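Local coordinates for outer membrane porin F (Pseudomonas aeruginosa, PDB 4RLC), which forms an eight-stranded beta-barrel in the outer membrane through its N-terminal domain and probably takes part in transport across that membrane, at residues Val79-Tyr90 / Tyr102-Thr113. Sequence-based numbering, arbitrary orientation.
Sequences VHGNLTSLDAIY and YVSAGLAHQNIT. With C8E ((hydroxyethyloxy)tri(ethyloxy)octane), chain D.
Strands 80-90 and 102-113 are antiparallel neighbours in the wall of an eight-stranded beta-barrel, paired from H80-T113 to Y90-V103. Twelve backbone hydrogen bonds, two at each hydrogen-bonded pair, establish the register. Side chains alternate between two faces. The outer one carries L86, A88, A105 and L107; a detergent molecule lies against T84, H109 and the L107 carbonyl, its C8 3.6 Å from T84 CG2, consistent with a lipid-facing surface. On that face the pair N82-N111 adds a side-chain bond: N111 ND2 donates to N82 OD1 at 3.0 Å, nearly straight (174°) and on a lone pair, although the two amide planes stand 68° apart. N82 reaches it with CG between its backbone N and carbonyl carbon (chi1 57°). Water 1 also donates to N82 OD1, at 2.6 Å, and to H109 O, while accepting from T84 OG1. On the opposite face D87 OD1 lies 3.3 Å from G106 CA, over a residue that has no side chain. Water 2 donates to D87 OD1 and also bonds S104 OG, joining the strands, and N129 of strand 120-137 bonds the same oxygen. Inside the barrel D87 is thus tied to both neighbouring strands, while outside an apolar middle gives way to polar N82, T84, H109 and N111.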
ATOM      1  N   VAL A  79      10.574 -13.302  12.967  1.00 54.14           N
ATOM      2  CA  VAL A  79       9.470 -13.350  12.007  1.00 51.98           C
ATOM      3  C   VAL A  79       9.880 -12.790  10.636  1.00 46.48           C
ATOM      4  O   VAL A  79      10.595 -11.796  10.536  1.00 44.11           O
ATOM      5  CB  VAL A  79       8.225 -12.645  12.570  1.00 58.76           C
ATOM      6  CG1 VAL A  79       7.139 -12.497  11.510  1.00 59.57           C
ATOM      7  CG2 VAL A  79       7.707 -13.407  13.777  1.00 64.78           C
ATOM      8  N   HIS A  80       9.504 -13.497   9.587  1.00 40.17           N
ATOM      9  CA  HIS A  80       9.862 -13.161   8.224  1.00 40.00           C
ATOM     10  C   HIS A  80       8.555 -13.234   7.480  1.00 35.14           C
ATOM     11  O   HIS A  80       7.675 -14.037   7.818  1.00 31.55           O
ATOM     12  CB  HIS A  80      10.809 -14.204   7.644  1.00 46.91           C
ATOM     13  CG  HIS A  80      12.263 -13.872   7.818  1.00 63.23           C
ATOM     14  ND1 HIS A  80      12.985 -14.253   8.928  1.00 72.23           N
ATOM     15  CD2 HIS A  80      13.137 -13.222   7.007  1.00 71.70           C
ATOM     16  CE1 HIS A  80      14.238 -13.843   8.801  1.00 77.95           C
ATOM     17  NE2 HIS A  80      14.356 -13.215   7.643  1.00 76.94           N
ATOM     18  N   GLY A  81       8.400 -12.400   6.493  1.00 28.68           N
ATOM     19  CA  GLY A  81       7.318 -12.633   5.582  1.00 29.25           C
ATOM     20  C   GLY A  81       7.061 -11.508   4.646  1.00 25.23           C
ATOM     21  O   GLY A  81       7.870 -10.566   4.516  1.00 22.68           O
ATOM     22  N   ASN A  82       5.922 -11.603   3.987  1.00 23.99           N
ATOM     23  CA  ASN A  82       5.649 -10.649   2.920  1.00 21.93           C
ATOM     24  C   ASN A  82       4.170 -10.493   2.719  1.00 23.20           C
ATOM     25  O   ASN A  82       3.358 -11.258   3.291  1.00 24.25           O
ATOM     26  CB  ASN A  82       6.353 -11.045   1.640  1.00 25.90           C
ATOM     27  CG  ASN A  82       5.977 -12.437   1.193  1.00 30.37           C
ATOM     28  OD1 ASN A  82       4.819 -12.703   0.898  1.00 33.43           O
ATOM     29  ND2 ASN A  82       6.920 -13.368   1.279  1.00 36.96           N
ATOM     30  N   LEU A  83       3.844  -9.436   2.014  1.00 21.75           N
ATOM     31  CA  LEU A  83       2.466  -9.076   1.743  1.00 23.70           C
ATOM     32  C   LEU A  83       2.328  -8.616   0.294  1.00 25.29           C
ATOM     33  O   LEU A  83       3.032  -7.657  -0.116  1.00 24.75           O
ATOM     34  CB  LEU A  83       2.046  -7.971   2.710  1.00 26.90           C
ATOM     35  CG  LEU A  83       0.596  -7.490   2.682  1.00 29.88           C
ATOM     36  CD1 LEU A  83      -0.209  -8.518   3.417  1.00 32.05           C
ATOM     37  CD2 LEU A  83       0.408  -6.159   3.394  1.00 36.06           C
ATOM     38  N   THR A  84       1.420  -9.223  -0.466  1.00 23.72           N
ATOM     39  CA  THR A  84       1.162  -8.821  -1.834  1.00 22.83           C
ATOM     40  C   THR A  84      -0.238  -8.288  -1.898  1.00 22.51           C
ATOM     41  O   THR A  84      -1.145  -8.962  -1.406  1.00 22.92           O
ATOM     42  CB  THR A  84       1.290 -10.011  -2.736  1.00 27.40           C
ATOM     43  OG1 THR A  84       2.546 -10.674  -2.468  1.00 30.14           O
ATOM     44  CG2 THR A  84       1.122  -9.577  -4.176  1.00 29.37           C
ATOM     45  N   SER A  85      -0.463  -7.145  -2.535  1.00 22.31           N
ATOM     46  CA  SER A  85      -1.773  -6.545  -2.447  1.00 23.13           C
ATOM     47  C   SER A  85      -2.227  -5.960  -3.777  1.00 21.46           C
ATOM     48  O   SER A  85      -1.399  -5.505  -4.583  1.00 21.79           O
ATOM     49  CB  SER A  85      -1.680  -5.443  -1.399  1.00 27.34           C
ATOM     50  OG  SER A  85      -2.912  -4.884  -1.147  1.00 33.22           O
ATOM     51  N   LEU A  86      -3.510  -6.051  -4.042  1.00 20.07           N
ATOM     52  CA  LEU A  86      -4.120  -5.403  -5.191  1.00 21.06           C
ATOM     53  C   LEU A  86      -5.173  -4.497  -4.625  1.00 19.93           C
ATOM     54  O   LEU A  86      -6.161  -4.962  -3.964  1.00 19.25           O
ATOM     55  CB  LEU A  86      -4.774  -6.420  -6.172  1.00 24.83           C
ATOM     56  CG  LEU A  86      -5.337  -5.857  -7.504  1.00 28.39           C
ATOM     57  CD1 LEU A  86      -4.274  -5.237  -8.383  1.00 30.50           C
ATOM     58  CD2 LEU A  86      -5.975  -6.980  -8.315  1.00 34.91           C
ATOM     59  N   ASP A  87      -5.039  -3.212  -4.972  1.00 19.92           N
ATOM     60  CA  ASP A  87      -5.928  -2.184  -4.390  1.00 19.60           C
ATOM     61  C   ASP A  87      -6.451  -1.264  -5.474  1.00 19.80           C
ATOM     62  O   ASP A  87      -5.792  -0.972  -6.451  1.00 20.46           O
ATOM     63  CB  ASP A  87      -5.203  -1.352  -3.324  1.00 22.16           C
ATOM     64  CG  ASP A  87      -4.759  -2.197  -2.144  1.00 25.93           C
ATOM     65  OD1 ASP A  87      -5.554  -2.382  -1.186  1.00 28.76           O
ATOM     66  OD2 ASP A  87      -3.584  -2.718  -2.196  1.00 28.21           O
ATOM     67  N   ALA A  88      -7.701  -0.803  -5.272  1.00 18.85           N
ATOM     68  CA  ALA A  88      -8.267   0.288  -6.033  1.00 19.64           C
ATOM     69  C   ALA A  88      -8.240   1.550  -5.243  1.00 20.14           C
ATOM     70  O   ALA A  88      -8.754   1.581  -4.082  1.00 20.71           O
ATOM     71  CB  ALA A  88      -9.693  -0.052  -6.376  1.00 21.11           C
ATOM     72  N   ILE A  89      -7.733   2.624  -5.851  1.00 19.93           N
ATOM     73  CA  ILE A  89      -7.520   3.874  -5.133  1.00 20.74           C
ATOM     74  C   ILE A  89      -8.277   5.008  -5.845  1.00 19.88           C
ATOM     75  O   ILE A  89      -8.186   5.163  -7.067  1.00 23.58           O
ATOM     76  CB  ILE A  89      -6.021   4.187  -5.122  1.00 20.90           C
ATOM     77  CG1 ILE A  89      -5.283   3.089  -4.367  1.00 23.12           C
ATOM     78  CG2 ILE A  89      -5.813   5.519  -4.411  1.00 21.83           C
ATOM     79  CD1 ILE A  89      -4.715   2.063  -5.313  1.00 31.88           C
ATOM     80  N   TYR A  90      -9.150   5.683  -5.102  1.00 18.14           N
ATOM     81  CA  TYR A  90      -9.853   6.800  -5.619  1.00 18.69           C
ATOM     82  C   TYR A  90      -9.180   8.070  -5.130  1.00 18.38           C
ATOM     83  O   TYR A  90      -9.121   8.287  -3.901  1.00 18.64           O
ATOM     84  CB  TYR A  90     -11.358   6.802  -5.135  1.00 20.22           C
ATOM     85  CG  TYR A  90     -12.067   8.030  -5.701  1.00 21.42           C
ATOM     86  CD1 TYR A  90     -12.465   8.082  -7.029  1.00 23.16           C
ATOM     87  CD2 TYR A  90     -12.204   9.160  -4.947  1.00 25.04           C
ATOM     88  CE1 TYR A  90     -13.052   9.191  -7.547  1.00 23.57           C
ATOM     89  CE2 TYR A  90     -12.772  10.303  -5.452  1.00 27.00           C
ATOM     90  CZ  TYR A  90     -13.226  10.321  -6.734  1.00 26.32           C
ATOM     91  OH  TYR A  90     -13.760  11.485  -7.182  1.00 28.75           O
ATOM     92  N   TYR A 102      -6.705  10.556  -0.942  1.00 18.33           N
ATOM     93  CA  TYR A 102      -7.304   9.376  -1.504  1.00 17.59           C
ATOM     94  C   TYR A 102      -7.894   8.447  -0.471  1.00 18.83           C
ATOM     95  O   TYR A 102      -7.585   8.469   0.710  1.00 18.61           O
ATOM     96  CB  TYR A 102      -6.210   8.616  -2.346  1.00 17.36           C
ATOM     97  CG  TYR A 102      -5.139   7.933  -1.499  1.00 18.21           C
ATOM     98  CD1 TYR A 102      -5.364   6.695  -0.923  1.00 18.38           C
ATOM     99  CD2 TYR A 102      -3.890   8.565  -1.205  1.00 19.07           C
ATOM    100  CE1 TYR A 102      -4.419   6.112  -0.092  1.00 19.55           C
ATOM    101  CE2 TYR A 102      -2.963   7.962  -0.390  1.00 20.65           C
ATOM    102  CZ  TYR A 102      -3.217   6.745   0.136  1.00 20.95           C
ATOM    103  OH  TYR A 102      -2.346   6.160   0.989  1.00 26.10           O
ATOM    104  N   VAL A 103      -8.770   7.594  -0.979  1.00 17.92           N
ATOM    105  CA  VAL A 103      -9.266   6.426  -0.249  1.00 19.33           C
ATOM    106  C   VAL A 103      -9.052   5.158  -1.112  1.00 19.69           C
ATOM    107  O   VAL A 103      -8.963   5.233  -2.300  1.00 20.20           O
ATOM    108  CB  VAL A 103     -10.748   6.581   0.127  1.00 21.29           C
ATOM    109  CG1 VAL A 103     -10.927   7.731   1.085  1.00 23.03           C
ATOM    110  CG2 VAL A 103     -11.655   6.758  -1.083  1.00 23.14           C
ATOM    111  N   SER A 104      -8.867   4.021  -0.458  1.00 20.17           N
ATOM    112  CA  SER A 104      -8.539   2.804  -1.138  1.00 21.92           C
ATOM    113  C   SER A 104      -9.115   1.597  -0.437  1.00 21.51           C
ATOM    114  O   SER A 104      -9.472   1.635   0.747  1.00 21.38           O
ATOM    115  CB  SER A 104      -7.034   2.590  -1.284  1.00 23.39           C
ATOM    116  OG  SER A 104      -6.471   2.428  -0.074  1.00 27.75           O
ATOM    117  N   ALA A 105      -9.309   0.559  -1.255  1.00 19.43           N
ATOM    118  CA  ALA A 105      -9.757  -0.748  -0.753  1.00 20.03           C
ATOM    119  C   ALA A 105      -9.206  -1.840  -1.647  1.00 20.29           C
ATOM    120  O   ALA A 105      -8.985  -1.628  -2.807  1.00 21.84           O
ATOM    121  CB  ALA A 105     -11.290  -0.833  -0.737  1.00 23.13           C
ATOM    122  N   GLY A 106      -8.978  -3.013  -1.077  1.00 21.04           N
ATOM    123  CA  GLY A 106      -8.348  -4.069  -1.876  1.00 20.66           C
ATOM    124  C   GLY A 106      -8.254  -5.353  -1.086  1.00 19.73           C
ATOM    125  O   GLY A 106      -8.846  -5.524  -0.014  1.00 20.35           O
ATOM    126  N   LEU A 107      -7.548  -6.305  -1.675  1.00 18.94           N
ATOM    127  CA  LEU A 107      -7.339  -7.576  -1.089  1.00 19.91           C
ATOM    128  C   LEU A 107      -5.828  -7.839  -1.052  1.00 19.90           C
ATOM    129  O   LEU A 107      -5.082  -7.418  -1.953  1.00 19.84           O
ATOM    130  CB  LEU A 107      -7.957  -8.623  -1.996  1.00 22.99           C
ATOM    131  CG  LEU A 107      -9.492  -8.678  -2.022  1.00 26.31           C
ATOM    132  CD1 LEU A 107      -9.892  -9.722  -3.072  1.00 26.95           C
ATOM    133  CD2 LEU A 107     -10.045  -9.012  -0.659  1.00 29.07           C
ATOM    134  N   ALA A 108      -5.402  -8.556  -0.014  1.00 20.23           N
ATOM    135  CA  ALA A 108      -4.024  -8.853   0.202  1.00 22.14           C
ATOM    136  C   ALA A 108      -3.817 -10.297   0.558  1.00 22.29           C
ATOM    137  O   ALA A 108      -4.696 -10.976   1.091  1.00 23.07           O
ATOM    138  CB  ALA A 108      -3.398  -7.955   1.316  1.00 23.19           C
ATOM    139  N   HIS A 109      -2.629 -10.790   0.254  1.00 21.58           N
ATOM    140  CA  HIS A 109      -2.229 -12.095   0.651  1.00 24.53           C
ATOM    141  C   HIS A 109      -0.934 -11.984   1.438  1.00 24.03           C
ATOM    142  O   HIS A 109       0.066 -11.355   0.962  1.00 23.77           O
ATOM    143  CB  HIS A 109      -2.045 -12.985  -0.617  1.00 28.97           C
ATOM    144  CG  HIS A 109      -1.676 -14.390  -0.328  1.00 35.76           C
ATOM    145  ND1 HIS A 109      -2.602 -15.375  -0.051  1.00 41.26           N
ATOM    146  CD2 HIS A 109      -0.459 -14.984  -0.236  1.00 39.28           C
ATOM    147  CE1 HIS A 109      -1.974 -16.519   0.188  1.00 39.58           C
ATOM    148  NE2 HIS A 109      -0.673 -16.305   0.073  1.00 42.53           N
ATOM    149  N   GLN A 110      -0.928 -12.549   2.647  1.00 23.60           N
ATOM    150  CA  GLN A 110       0.197 -12.442   3.541  1.00 25.70           C
ATOM    151  C   GLN A 110       0.827 -13.820   3.692  1.00 27.17           C
ATOM    152  O   GLN A 110       0.109 -14.850   3.789  1.00 26.37           O
ATOM    153  CB  GLN A 110      -0.356 -11.900   4.895  1.00 30.64           C
ATOM    154  CG  GLN A 110       0.655 -11.651   5.980  1.00 34.68           C
ATOM    155  CD  GLN A 110       0.000 -11.242   7.294  1.00 37.40           C
ATOM    156  OE1 GLN A 110       0.053 -10.085   7.704  1.00 42.54           O
ATOM    157  NE2 GLN A 110      -0.615 -12.158   7.923  1.00 36.00           N
ATOM    158  N   ASN A 111       2.152 -13.885   3.658  1.00 26.77           N
ATOM    159  CA  ASN A 111       2.872 -15.132   3.903  1.00 29.28           C
ATOM    160  C   ASN A 111       3.828 -14.843   5.026  1.00 30.34           C
ATOM    161  O   ASN A 111       4.685 -13.947   4.892  1.00 29.37           O
ATOM    162  CB  ASN A 111       3.729 -15.582   2.722  1.00 32.19           C
ATOM    163  CG  ASN A 111       2.963 -15.945   1.518  1.00 35.77           C
ATOM    164  OD1 ASN A 111       2.260 -16.951   1.484  1.00 43.72           O
ATOM    165  ND2 ASN A 111       3.114 -15.169   0.489  1.00 40.38           N
ATOM    166  N   ILE A 112       3.691 -15.560   6.128  1.00 31.38           N
ATOM    167  CA  ILE A 112       4.503 -15.303   7.317  1.00 33.44           C
ATOM    168  C   ILE A 112       5.164 -16.611   7.766  1.00 33.35           C
ATOM    169  O   ILE A 112       4.529 -17.659   7.794  1.00 32.65           O
ATOM    170  CB  ILE A 112       3.620 -14.732   8.450  1.00 38.79           C
ATOM    171  CG1 ILE A 112       3.429 -13.229   8.235  1.00 46.40           C
ATOM    172  CG2 ILE A 112       4.262 -14.951   9.801  1.00 45.62           C
ATOM    173  CD1 ILE A 112       2.333 -12.646   9.098  1.00 50.31           C
ATOM    174  N   THR A 113       6.454 -16.522   8.114  1.00 31.33           N
ATOM    175  CA  THR A 113       7.142 -17.587   8.777  1.00 34.67           C
ATOM    176  C   THR A 113       7.558 -17.088  10.153  1.00 35.40           C
ATOM    177  O   THR A 113       8.156 -15.988  10.314  1.00 31.55           O
ATOM    178  CB  THR A 113       8.381 -17.993   7.999  1.00 39.16           C
ATOM    179  OG1 THR A 113       7.960 -18.385   6.680  1.00 42.55           O
ATOM    180  CG2 THR A 113       9.128 -19.116   8.719  1.00 41.18           C
TER
HETATM  181  C1  C8E D 203      -0.987  -8.714 -12.734  1.00 72.62           C
HETATM  182  C2  C8E D 203      -1.624  -9.490 -11.595  1.00 70.69           C
HETATM  183  C3  C8E D 203      -0.846 -10.763 -11.270  1.00 68.22           C
HETATM  184  C4  C8E D 203       0.148 -10.562 -10.127  1.00 69.77           C
HETATM  185  C5  C8E D 203      -0.246 -11.343  -8.869  1.00 71.56           C
HETATM  186  C6  C8E D 203      -1.433 -10.706  -8.134  1.00 68.82           C
HETATM  187  C7  C8E D 203      -2.000 -11.612  -7.041  1.00 60.84           C
HETATM  188  C8  C8E D 203      -1.856 -11.016  -5.650  1.00 56.29           C
HETATM  189  O9  C8E D 203      -3.005 -10.249  -5.303  1.00 51.14           O
HETATM  190  C10 C8E D 203      -3.329 -10.218  -3.903  1.00 42.51           C
HETATM  191  C11 C8E D 203      -4.704 -10.805  -3.591  1.00 39.14           C
HETATM  192  O12 C8E D 203      -4.613 -12.173  -3.245  1.00 43.19           O
HETATM  193  C13 C8E D 203      -5.681 -12.680  -2.449  1.00 50.11           C
HETATM  194  C14 C8E D 203      -5.555 -14.197  -2.287  1.00 52.70           C
HETATM  195  O   HOH W   1       2.599 -12.157  -0.247  1.00 28.99           O
HETATM  196  O   HOH W   2      -6.552  -0.450   0.330  1.00 29.59           O